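Local structure of probable thiol peroxidase (Chromobacterium violaceum, 3KEB) at residues Tyr135-Ala143 with Glu153-Phe164; Lys84-Pro93 with Asn107-Arg117. The protein belongs to the redoxin family of the thioredoxin fold and is classed as a probable thiol peroxidase, an activity that remains unproven. All coordinates share one frame; numbering follows the deposited sequence.

Interaction 1. Residues Tyr135-Ala143 with Glu153-Phe164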
loop_
_atom_site.group_PDB
_atom_site.type_symbol
_atom_site.label_atom_id
_atom_site.label_comp_id
_atom_site.label_asym_id
_atom_site.label_seq_id
_atom_site.Cartn_x
_atom_site.Cartn_y
_atom_site.Cartn_z
ATOM N N TYR A 135 -8.501 -2.428 2.730
ATOM C CA TYR A 135 -7.941 -3.589 2.128
ATOM C C TYR A 135 -8.824 -4.182 1.039
ATOM O O TYR A 135 -10.050 -4.001 1.046
ATOM C CB TYR A 135 -7.639 -4.702 3.183
ATOM C CG TYR A 135 -6.407 -4.492 4.042
ATOM C CD1 TYR A 135 -6.401 -3.585 5.095
ATOM C CD2 TYR A 135 -5.279 -5.297 3.873
ATOM C CE1 TYR A 135 -5.280 -3.471 5.909
ATOM C CE2 TYR A 135 -4.166 -5.159 4.658
ATOM C CZ TYR A 135 -4.173 -4.246 5.675
ATOM O OH TYR A 135 -3.072 -4.151 6.443
ATOM N N THR A 136 -8.227 -5.000 0.173
ATOM C CA THR A 136 -9.026 -5.845 -0.734
ATOM C C THR A 136 -9.338 -7.176 -0.010
ATOM O O THR A 136 -8.427 -7.921 0.404
ATOM C CB THR A 136 -8.326 -6.156 -2.044
ATOM O OG1 THR A 136 -7.108 -6.909 -1.679
ATOM C CG2 THR A 136 -7.882 -4.926 -2.761
ATOM N N SER A 137 -10.621 -7.499 0.104
ATOM C CA SER A 137 -11.057 -8.734 0.700
ATOM C C SER A 137 -10.535 -9.934 -0.141
ATOM O O SER A 137 -10.457 -9.838 -1.364
ATOM C CB SER A 137 -12.586 -8.738 0.851
ATOM O OG SER A 137 -12.929 -9.619 1.880
ATOM N N PRO A 138 -10.145 -11.019 0.487
ATOM C CA PRO A 138 -9.554 -12.108 -0.281
ATOM C C PRO A 138 -10.565 -12.872 -1.187
ATOM O O PRO A 138 -11.685 -13.172 -0.768
ATOM C CB PRO A 138 -8.970 -13.024 0.794
ATOM C CG PRO A 138 -9.756 -12.701 1.983
ATOM C CD PRO A 138 -9.916 -11.224 1.921
ATOM N N ALA A 139 -10.170 -13.071 -2.447
ATOM C CA ALA A 139 -11.035 -13.629 -3.484
ATOM C C ALA A 139 -10.209 -14.262 -4.592
ATOM O O ALA A 139 -8.968 -14.077 -4.705
ATOM C CB ALA A 139 -12.007 -12.546 -4.035
ATOM N N ILE A 140 -10.863 -15.142 -5.321
ATOM C CA ILE A 140 -10.203 -15.815 -6.421
ATOM C C ILE A 140 -11.109 -15.810 -7.575
ATOM O O ILE A 140 -12.312 -16.009 -7.406
ATOM C CB ILE A 140 -9.758 -17.268 -6.079
ATOM C CG1 ILE A 140 -8.963 -17.875 -7.231
ATOM C CG2 ILE A 140 -10.963 -18.210 -5.706
ATOM C CD1 ILE A 140 -8.110 -19.146 -6.745
ATOM N N ILE A 141 -10.546 -15.590 -8.756
ATOM C CA ILE A 141 -11.333 -15.597 -10.002
ATOM C C ILE A 141 -10.562 -16.252 -11.114
ATOM O O ILE A 141 -9.461 -15.834 -11.444
ATOM C CB ILE A 141 -11.636 -14.166 -10.487
ATOM C CG1 ILE A 141 -12.355 -13.359 -9.424
ATOM C CG2 ILE A 141 -12.474 -14.173 -11.813
ATOM C CD1 ILE A 141 -12.508 -11.873 -9.780
ATOM N N LEU A 142 -11.130 -17.318 -11.661
ATOM C CA LEU A 142 -10.588 -18.012 -12.815
ATOM C C LEU A 142 -11.287 -17.453 -14.057
ATOM O O LEU A 142 -12.532 -17.513 -14.177
ATOM C CB LEU A 142 -10.872 -19.507 -12.735
ATOM C CG LEU A 142 -10.543 -20.359 -13.947
ATOM C CD1 LEU A 142 -9.028 -20.418 -14.194
ATOM C CD2 LEU A 142 -11.231 -21.767 -13.802
ATOM N N ALA A 143 -10.465 -16.965 -14.993
ATOM C CA ALA A 143 -10.957 -16.398 -16.283
ATOM C C ALA A 143 -10.173 -16.992 -17.430
ATOM O O ALA A 143 -8.974 -17.321 -17.292
ATOM C CB ALA A 143 -10.844 -14.862 -16.312
ATOM N N GLU A 153 -14.866 -16.871 -6.201
ATOM C CA GLU A 153 -15.195 -17.136 -4.825
ATOM C C GLU A 153 -14.552 -16.057 -3.981
ATOM O O GLU A 153 -13.367 -15.741 -4.135
ATOM C CB GLU A 153 -14.637 -18.522 -4.435
ATOM C CG GLU A 153 -14.797 -18.897 -2.958
ATOM C CD GLU A 153 -13.958 -20.116 -2.549
ATOM O OE1 GLU A 153 -13.109 -20.618 -3.323
ATOM O OE2 GLU A 153 -14.176 -20.573 -1.438
ATOM N N ARG A 154 -15.308 -15.541 -3.031
ATOM C CA ARG A 154 -14.721 -14.731 -1.957
ATOM C C ARG A 154 -14.675 -15.518 -0.699
ATOM O O ARG A 154 -15.597 -16.260 -0.405
ATOM C CB ARG A 154 -15.591 -13.517 -1.720
ATOM C CG ARG A 154 -15.499 -12.635 -2.816
ATOM C CD ARG A 154 -16.319 -11.414 -2.585
ATOM N NE ARG A 154 -17.759 -11.672 -2.735
ATOM C CZ ARG A 154 -18.700 -10.731 -2.710
ATOM N NH1 ARG A 154 -18.384 -9.476 -2.518
ATOM N NH2 ARG A 154 -20.010 -11.042 -2.839
ATOM N N LEU A 155 -13.562 -15.440 0.011
ATOM C CA LEU A 155 -13.449 -16.105 1.262
ATOM C C LEU A 155 -14.350 -15.466 2.312
ATOM O O LEU A 155 -14.345 -14.247 2.481
ATOM C CB LEU A 155 -11.984 -16.061 1.764
ATOM C CG LEU A 155 -10.919 -16.795 0.988
ATOM C CD1 LEU A 155 -9.579 -16.723 1.844
ATOM C CD2 LEU A 155 -11.402 -18.224 0.704
ATOM N N ALA A 156 -15.064 -16.300 3.055
ATOM C CA ALA A 156 -15.867 -15.855 4.188
ATOM C C ALA A 156 -15.085 -15.671 5.497
ATOM O O ALA A 156 -15.610 -15.084 6.429
ATOM C CB ALA A 156 -17.102 -16.780 4.399
ATOM N N ASN A 157 -13.852 -16.177 5.537
ATOM C CA ASN A 157 -12.975 -16.093 6.705
ATOM C C ASN A 157 -11.550 -15.995 6.180
ATOM O O ASN A 157 -11.209 -16.738 5.273
ATOM C CB ASN A 157 -13.098 -17.325 7.615
ATOM C CG ASN A 157 -12.338 -17.173 8.925
ATOM O OD1 ASN A 157 -11.126 -17.001 8.928
ATOM N ND2 ASN A 157 -13.044 -17.268 10.053
ATOM N N THR A 158 -10.731 -15.116 6.771
ATOM C CA THR A 158 -9.404 -14.816 6.274
ATOM C C THR A 158 -8.420 -15.931 6.425
ATOM O O THR A 158 -7.382 -15.892 5.713
ATOM C CB THR A 158 -8.840 -13.547 6.957
ATOM O OG1 THR A 158 -8.828 -13.722 8.356
ATOM C CG2 THR A 158 -9.666 -12.281 6.603
ATOM N N ARG A 159 -8.714 -16.882 7.325
ATOM C CA ARG A 159 -7.822 -18.043 7.538
ATOM C C ARG A 159 -8.086 -19.168 6.568
ATOM O O ARG A 159 -7.267 -20.093 6.462
ATOM C CB ARG A 159 -7.946 -18.545 8.946
ATOM C CG ARG A 159 -7.543 -17.538 9.970
ATOM C CD ARG A 159 -7.746 -18.155 11.370
ATOM N NE ARG A 159 -7.097 -17.340 12.388
ATOM C CZ ARG A 159 -7.730 -16.700 13.358
ATOM N NH1 ARG A 159 -9.042 -16.749 13.485
ATOM N NH2 ARG A 159 -7.016 -15.981 14.212
ATOM N N ASP A 160 -9.194 -19.061 5.823
ATOM C CA ASP A 160 -9.584 -20.133 4.940
ATOM C C ASP A 160 -8.713 -20.165 3.689
ATOM O O ASP A 160 -8.119 -19.167 3.278
ATOM C CB ASP A 160 -11.035 -19.996 4.487
ATOM C CG ASP A 160 -12.069 -20.187 5.610
ATOM O OD1 ASP A 160 -11.741 -20.638 6.720
ATOM O OD2 ASP A 160 -13.271 -19.882 5.332
ATOM N N PHE A 161 -8.765 -21.302 2.997
ATOM C CA PHE A 161 -8.253 -21.413 1.639
ATOM C C PHE A 161 -9.385 -21.436 0.622
ATOM O O PHE A 161 -10.517 -21.836 0.900
ATOM C CB PHE A 161 -7.339 -22.652 1.442
ATOM C CG PHE A 161 -6.131 -22.713 2.347
ATOM C CD1 PHE A 161 -5.480 -21.582 2.770
ATOM C CD2 PHE A 161 -5.666 -23.939 2.799
ATOM C CE1 PHE A 161 -4.393 -21.649 3.619
ATOM C CE2 PHE A 161 -4.568 -24.017 3.625
ATOM C CZ PHE A 161 -3.936 -22.855 4.036
ATOM N N PHE A 162 -9.064 -21.033 -0.604
ATOM C CA PHE A 162 -9.997 -21.171 -1.715
ATOM C C PHE A 162 -10.381 -22.633 -1.953
ATOM O O PHE A 162 -9.648 -23.548 -1.578
ATOM C CB PHE A 162 -9.347 -20.607 -2.991
ATOM C CG PHE A 162 -8.887 -19.185 -2.868
ATOM C CD1 PHE A 162 -9.796 -18.166 -2.552
ATOM C CD2 PHE A 162 -7.554 -18.852 -3.111
ATOM C CE1 PHE A 162 -9.388 -16.860 -2.415
ATOM C CE2 PHE A 162 -7.154 -17.512 -3.031
ATOM C CZ PHE A 162 -8.066 -16.534 -2.672
ATOM N N ASP A 163 -11.503 -22.861 -2.638
ATOM C CA ASP A 163 -12.007 -24.194 -2.950
ATOM C C ASP A 163 -11.319 -24.703 -4.219
ATOM O O ASP A 163 -11.908 -24.735 -5.311
ATOM C CB ASP A 163 -13.516 -24.157 -3.149
ATOM C CG ASP A 163 -14.145 -25.548 -3.198
ATOM O OD1 ASP A 163 -13.429 -26.534 -3.306
ATOM O OD2 ASP A 163 -15.395 -25.626 -3.142
ATOM N N PHE A 164 -10.049 -25.098 -4.036
ATOM C CA PHE A 164 -9.241 -25.504 -5.132
ATOM C C PHE A 164 -9.828 -26.763 -5.774
ATOM O O PHE A 164 -9.782 -26.896 -6.988
ATOM C CB PHE A 164 -7.807 -25.756 -4.691
ATOM C CG PHE A 164 -7.074 -24.526 -4.244
ATOM C CD1 PHE A 164 -6.870 -23.456 -5.108
ATOM C CD2 PHE A 164 -6.622 -24.426 -2.943
ATOM C CE1 PHE A 164 -6.208 -22.293 -4.682
ATOM C CE2 PHE A 164 -5.956 -23.293 -2.516
ATOM C CZ PHE A 164 -5.765 -22.225 -3.365
HETATM O O HOH W 1 -13.502 -12.203 0.924
#
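Ile140 sits on the ring of Phe162. Its CB lies over the middle of one ring face, 3.6 Å from the centroid of the Phe162 ring, which makes a CH-pi contact. The two branches straddle the CG end of the ring. Ile140 CG2 reaches Phe162 CD1 at 3.4 Å, and CD1 of Ile140 comes down near CD2 of Phe162. This spread follows from chi1 of Ile140 at -175°, with CG1 turned opposite the backbone N and CG2 lodged between N and the carbonyl carbon. Ile140 CD1 goes on to touch the Phe164 ring more loosely. Glu153 CB flanks Ile140 CG2 on the same side of the sheet. On the other side, Ala139 CB meets Arg154 CG. Further along, Pro138 CB packs across Leu155 CD1 at 3.9 Å.

The backbones pair in antiparallel fashion. Ile140 and Glu153 form a hydrogen-bonded pair: Ile140 N to Glu153 O is 2.8 Å, and Glu153 N to Ile140 O is 3.0 Å. Past this pair, Leu155 N donates to Pro138 O. A water also donates to Pro138 O at 2.7 Å and to Leu155 O, while it accepts from Ser137 OG. Pro138 O therefore has two donors.

The next shell fixes these groups. The extended Glu153 side chain takes the backbone N-H of Asp163 on the syn lone pair of OE1 (Asp163 N to Glu153 OE1 2.8 Å, nearly straight at 172°). This ties the chain around Phe162 back to the strand. Leu69 of helix 67-77 and Val54 also touch Phe162. Arg154 NH1 bonds Gly124 O. Asp163 is the N-cap of helix 164-177. The arrangement is the beta hairpin 139-143/149-154 leading into the last helix, the beta-beta-alpha half of a thioredoxin fold.

Interaction 2. Residues Lys84-Pro93 with Asn107-Arg117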
loop_
_atom_site.group_PDB
_atom_site.type_symbol
_atom_site.label_atom_id
_atom_site.label_comp_id
_atom_site.label_asym_id
_atom_site.label_seq_id
_atom_site.Cartn_x
_atom_site.Cartn_y
_atom_site.Cartn_z
ATOM N N LYS A 84 -2.094 -17.975 -15.797
ATOM C CA LYS A 84 -1.317 -16.835 -15.288
ATOM C C LYS A 84 -1.892 -16.377 -13.937
ATOM O O LYS A 84 -3.050 -15.912 -13.871
ATOM C CB LYS A 84 -1.320 -15.668 -16.294
ATOM C CG LYS A 84 -0.642 -14.415 -15.852
ATOM C CD LYS A 84 0.877 -14.623 -15.639
ATOM C CE LYS A 84 1.629 -13.371 -15.174
ATOM N NZ LYS A 84 3.089 -13.676 -15.171
ATOM N N LEU A 85 -1.073 -16.469 -12.904
ATOM C CA LEU A 85 -1.449 -16.053 -11.554
ATOM C C LEU A 85 -1.185 -14.555 -11.428
ATOM O O LEU A 85 -0.022 -14.082 -11.649
ATOM C CB LEU A 85 -0.632 -16.822 -10.511
ATOM C CG LEU A 85 -0.970 -16.477 -9.043
ATOM C CD1 LEU A 85 -2.493 -16.577 -8.781
ATOM C CD2 LEU A 85 -0.225 -17.302 -8.084
ATOM N N ILE A 86 -2.261 -13.816 -11.153
ATOM C CA ILE A 86 -2.243 -12.353 -10.980
ATOM C C ILE A 86 -2.729 -12.038 -9.528
ATOM O O ILE A 86 -3.903 -12.255 -9.187
ATOM C CB ILE A 86 -3.152 -11.621 -11.983
ATOM C CG1 ILE A 86 -2.715 -11.949 -13.431
ATOM C CG2 ILE A 86 -3.081 -10.124 -11.745
ATOM C CD1 ILE A 86 -3.721 -11.488 -14.505
ATOM N N VAL A 87 -1.802 -11.573 -8.695
ATOM C CA VAL A 87 -2.077 -11.242 -7.302
ATOM C C VAL A 87 -2.277 -9.733 -7.221
ATOM O O VAL A 87 -1.451 -8.960 -7.722
ATOM C CB VAL A 87 -0.931 -11.684 -6.386
ATOM C CG1 VAL A 87 -1.110 -11.149 -4.942
ATOM C CG2 VAL A 87 -0.798 -13.216 -6.388
ATOM N N ILE A 88 -3.372 -9.308 -6.582
ATOM C CA ILE A 88 -3.713 -7.910 -6.446
ATOM C C ILE A 88 -3.887 -7.611 -4.960
ATOM O O ILE A 88 -4.608 -8.356 -4.249
ATOM C CB ILE A 88 -4.998 -7.518 -7.215
ATOM C CG1 ILE A 88 -4.828 -7.895 -8.706
ATOM C CG2 ILE A 88 -5.330 -5.994 -7.020
ATOM C CD1 ILE A 88 -6.080 -7.739 -9.569
ATOM N N THR A 89 -3.238 -6.533 -4.496
ATOM C CA THR A 89 -3.397 -6.112 -3.129
ATOM C C THR A 89 -3.262 -4.612 -2.966
ATOM O O THR A 89 -2.912 -3.890 -3.897
ATOM C CB THR A 89 -2.384 -6.760 -2.143
ATOM O OG1 THR A 89 -1.130 -6.103 -2.264
ATOM C CG2 THR A 89 -2.120 -8.278 -2.377
ATOM N N VAL A 90 -3.467 -4.162 -1.743
ATOM C CA VAL A 90 -3.298 -2.774 -1.364
ATOM C C VAL A 90 -1.869 -2.380 -1.064
ATOM O O VAL A 90 -1.578 -1.195 -0.834
ATOM C CB VAL A 90 -4.219 -2.407 -0.137
ATOM C CG1 VAL A 90 -3.576 -2.772 1.208
ATOM C CG2 VAL A 90 -4.582 -0.940 -0.191
ATOM N N ASP A 91 -0.978 -3.359 -1.062
ATOM C CA ASP A 91 0.427 -3.089 -0.802
ATOM C C ASP A 91 0.999 -2.115 -1.812
ATOM O O ASP A 91 0.545 -2.064 -2.977
ATOM C CB ASP A 91 1.249 -4.367 -0.861
ATOM C CG ASP A 91 0.837 -5.356 0.157
ATOM O OD1 ASP A 91 0.767 -4.977 1.358
ATOM O OD2 ASP A 91 0.624 -6.550 -0.214
ATOM N N SER A 92 2.014 -1.373 -1.390
ATOM C CA SER A 92 2.716 -0.492 -2.307
ATOM C C SER A 92 3.489 -1.339 -3.350
ATOM O O SER A 92 3.933 -2.458 -3.041
ATOM C CB SER A 92 3.709 0.392 -1.586
ATOM O OG SER A 92 4.723 -0.405 -0.992
ATOM N N PRO A 93 3.727 -0.767 -4.550
ATOM C CA PRO A 93 4.642 -1.442 -5.443
ATOM C C PRO A 93 5.989 -1.771 -4.795
ATOM O O PRO A 93 6.541 -2.848 -5.037
ATOM C CB PRO A 93 4.795 -0.461 -6.583
ATOM C CG PRO A 93 3.499 0.295 -6.628
ATOM C CD PRO A 93 3.091 0.410 -5.161
ATOM N N ASN A 107 7.014 -15.976 -12.057
ATOM C CA ASN A 107 5.908 -15.757 -12.989
ATOM C C ASN A 107 4.597 -15.275 -12.426
ATOM O O ASN A 107 3.552 -15.378 -13.098
ATOM C CB ASN A 107 5.591 -17.053 -13.752
ATOM C CG ASN A 107 6.504 -17.252 -14.917
ATOM O OD1 ASN A 107 6.763 -16.294 -15.640
ATOM N ND2 ASN A 107 7.051 -18.459 -15.070
ATOM N N ILE A 108 4.604 -14.802 -11.191
ATOM C CA ILE A 108 3.380 -14.298 -10.582
ATOM C C ILE A 108 3.452 -12.818 -10.782
ATOM O O ILE A 108 4.482 -12.181 -10.498
ATOM C CB ILE A 108 3.317 -14.629 -9.092
ATOM C CG1 ILE A 108 3.258 -16.145 -8.915
ATOM C CG2 ILE A 108 2.132 -13.949 -8.416
ATOM C CD1 ILE A 108 3.470 -16.625 -7.463
ATOM N N ALA A 109 2.369 -12.245 -11.303
ATOM C CA ALA A 109 2.233 -10.813 -11.366
ATOM C C ALA A 109 1.798 -10.349 -9.993
ATOM O O ALA A 109 0.951 -10.983 -9.372
ATOM C CB ALA A 109 1.218 -10.423 -12.405
ATOM N N LEU A 110 2.365 -9.214 -9.556
ATOM C CA LEU A 110 2.039 -8.557 -8.290
ATOM C C LEU A 110 1.610 -7.130 -8.577
ATOM O O LEU A 110 2.426 -6.292 -9.058
ATOM C CB LEU A 110 3.305 -8.592 -7.417
ATOM C CG LEU A 110 3.839 -9.967 -7.034
ATOM C CD1 LEU A 110 5.181 -9.850 -6.355
ATOM C CD2 LEU A 110 2.851 -10.694 -6.080
ATOM N N LEU A 111 0.334 -6.852 -8.340
ATOM C CA LEU A 111 -0.271 -5.577 -8.696
ATOM C C LEU A 111 -0.815 -4.905 -7.463
ATOM O O LEU A 111 -1.441 -5.550 -6.626
ATOM C CB LEU A 111 -1.417 -5.783 -9.685
ATOM C CG LEU A 111 -1.083 -6.664 -10.905
ATOM C CD1 LEU A 111 -2.295 -6.617 -11.877
ATOM C CD2 LEU A 111 0.214 -6.244 -11.629
ATOM N N SER A 112 -0.625 -3.592 -7.423
ATOM C CA SER A 112 -1.024 -2.737 -6.347
ATOM C C SER A 112 -2.198 -1.879 -6.791
ATOM O O SER A 112 -2.267 -1.417 -7.961
ATOM C CB SER A 112 0.121 -1.815 -5.988
ATOM O OG SER A 112 -0.317 -0.785 -5.141
ATOM N N THR A 113 -3.103 -1.647 -5.860
ATOM C CA THR A 113 -4.243 -0.793 -6.123
ATOM C C THR A 113 -3.963 0.670 -5.836
ATOM O O THR A 113 -4.900 1.512 -5.862
ATOM C CB THR A 113 -5.448 -1.208 -5.313
ATOM O OG1 THR A 113 -5.162 -1.112 -3.923
ATOM C CG2 THR A 113 -5.845 -2.682 -5.629
ATOM N N LEU A 114 -2.711 1.035 -5.581
ATOM C CA LEU A 114 -2.507 2.460 -5.234
ATOM C C LEU A 114 -2.879 3.426 -6.385
ATOM O O LEU A 114 -3.354 4.479 -6.111
ATOM C CB LEU A 114 -1.118 2.747 -4.636
ATOM C CG LEU A 114 -0.090 3.279 -5.567
ATOM C CD1 LEU A 114 1.249 3.643 -4.908
ATOM C CD2 LEU A 114 0.063 2.178 -6.595
ATOM N N ARG A 115 -2.709 3.064 -7.652
ATOM C CA ARG A 115 -2.950 4.048 -8.726
ATOM C C ARG A 115 -4.448 4.347 -8.828
ATOM O O ARG A 115 -4.847 5.436 -9.269
ATOM C CB ARG A 115 -2.300 3.604 -10.056
ATOM C CG ARG A 115 -2.819 4.254 -11.331
ATOM C CD ARG A 115 -2.555 5.724 -11.359
ATOM N NE ARG A 115 -3.635 6.406 -12.057
ATOM C CZ ARG A 115 -3.688 6.602 -13.366
ATOM N NH1 ARG A 115 -2.702 6.201 -14.159
ATOM N NH2 ARG A 115 -4.738 7.227 -13.882
ATOM N N GLY A 116 -5.288 3.434 -8.371
ATOM C CA GLY A 116 -6.705 3.732 -8.272
ATOM C C GLY A 116 -7.413 2.728 -7.392
ATOM O O GLY A 116 -7.666 1.602 -7.806
ATOM N N ARG A 117 -7.751 3.158 -6.180
ATOM C CA ARG A 117 -8.350 2.247 -5.221
ATOM C C ARG A 117 -9.799 1.839 -5.606
ATOM O O ARG A 117 -10.315 0.893 -5.043
ATOM C CB ARG A 117 -8.301 2.856 -3.827
ATOM C CG ARG A 117 -6.864 3.266 -3.336
ATOM C CD ARG A 117 -5.939 2.060 -2.949
ATOM N NE ARG A 117 -4.837 2.513 -2.082
ATOM C CZ ARG A 117 -3.642 1.925 -1.929
ATOM N NH1 ARG A 117 -2.767 2.447 -1.073
ATOM N NH2 ARG A 117 -3.325 0.809 -2.599
HETATM O O HOH W 2 1.707 -17.508 -13.049
HETATM O O HOH W 3 -0.222 1.144 -1.621
#
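Leu85, Val87 and Thr89 make the backbone bonds that join strand 84-89 to strand 109-112. Ala109 N donates to Leu85 O, and Val87 N donates back to Ala109 O at 2.9 Å. The alternation continues with Leu111 N to Val87 O at 2.8 Å, Thr89 N to Leu111 O, and Thr113 N to Thr89 O.

Apolar side chains pack on both sides of the pair. Ile86 CG2 meets Leu111 CD1 at 3.6 Å on one side, where Ile88 CG1 also lies against Leu111 CB. On the other side, Val87 CB runs alongside Leu110 CD2, and Val87 CG2 touches Ile108 CG2 at 3.6 Å. The neighbouring Leu85 and Ile108 lie side by side, near helix 67-77.

The two strands are parallel neighbours. Helix 93-103 connects them, so this is a beta-alpha-beta crossover within the redoxin domain.

Polar side chains add bonds at both ends, most of them to backbone atoms. Lys84 bends at chi2 (64°), which brings NZ to 2.7 Å from Asn107 O, above that carbonyl plane. A water donates to the same oxygen and accepts from Leu85 N. At the far end, Ser112 has OG opposite its backbone N (chi1 168°). It donates to Asp91 O, with OG to O 2.7 Å, and accepts from Leu114 N in an ST turn. Thr89 OG1 forms a second ST turn: it accepts from Asp91 N and donates to Asp91 OD2. Asp91 OD1 bonds Ser92 OG of the second subunit. Arg117 NH2 donates to Thr113 OG1 at 3.0 Å, with only a weak bond to Val90 O.

How the interactions relate
Both interactions belong to one mixed sheet, with centres about 15 Å apart. Strand 51-55 runs between them. It pairs with strand 139-143 of interaction 1 on one side and with strand 84-89 of interaction 2 on the other. They meet directly near Thr136, where CG2 of Thr136 lies 4.2 Å from CG2 of Thr113 and OG1 of Thr136 lies 3.9 Å from Ile88 O, as packing. The dimer links them again: Tyr135 packs on Pro93 of the second subunit, and its OH bonds Ser94 OG there. The chain contains no cysteine, so no redox-active thiol can be placed near either interaction, and the peroxidase assignment stays tentative.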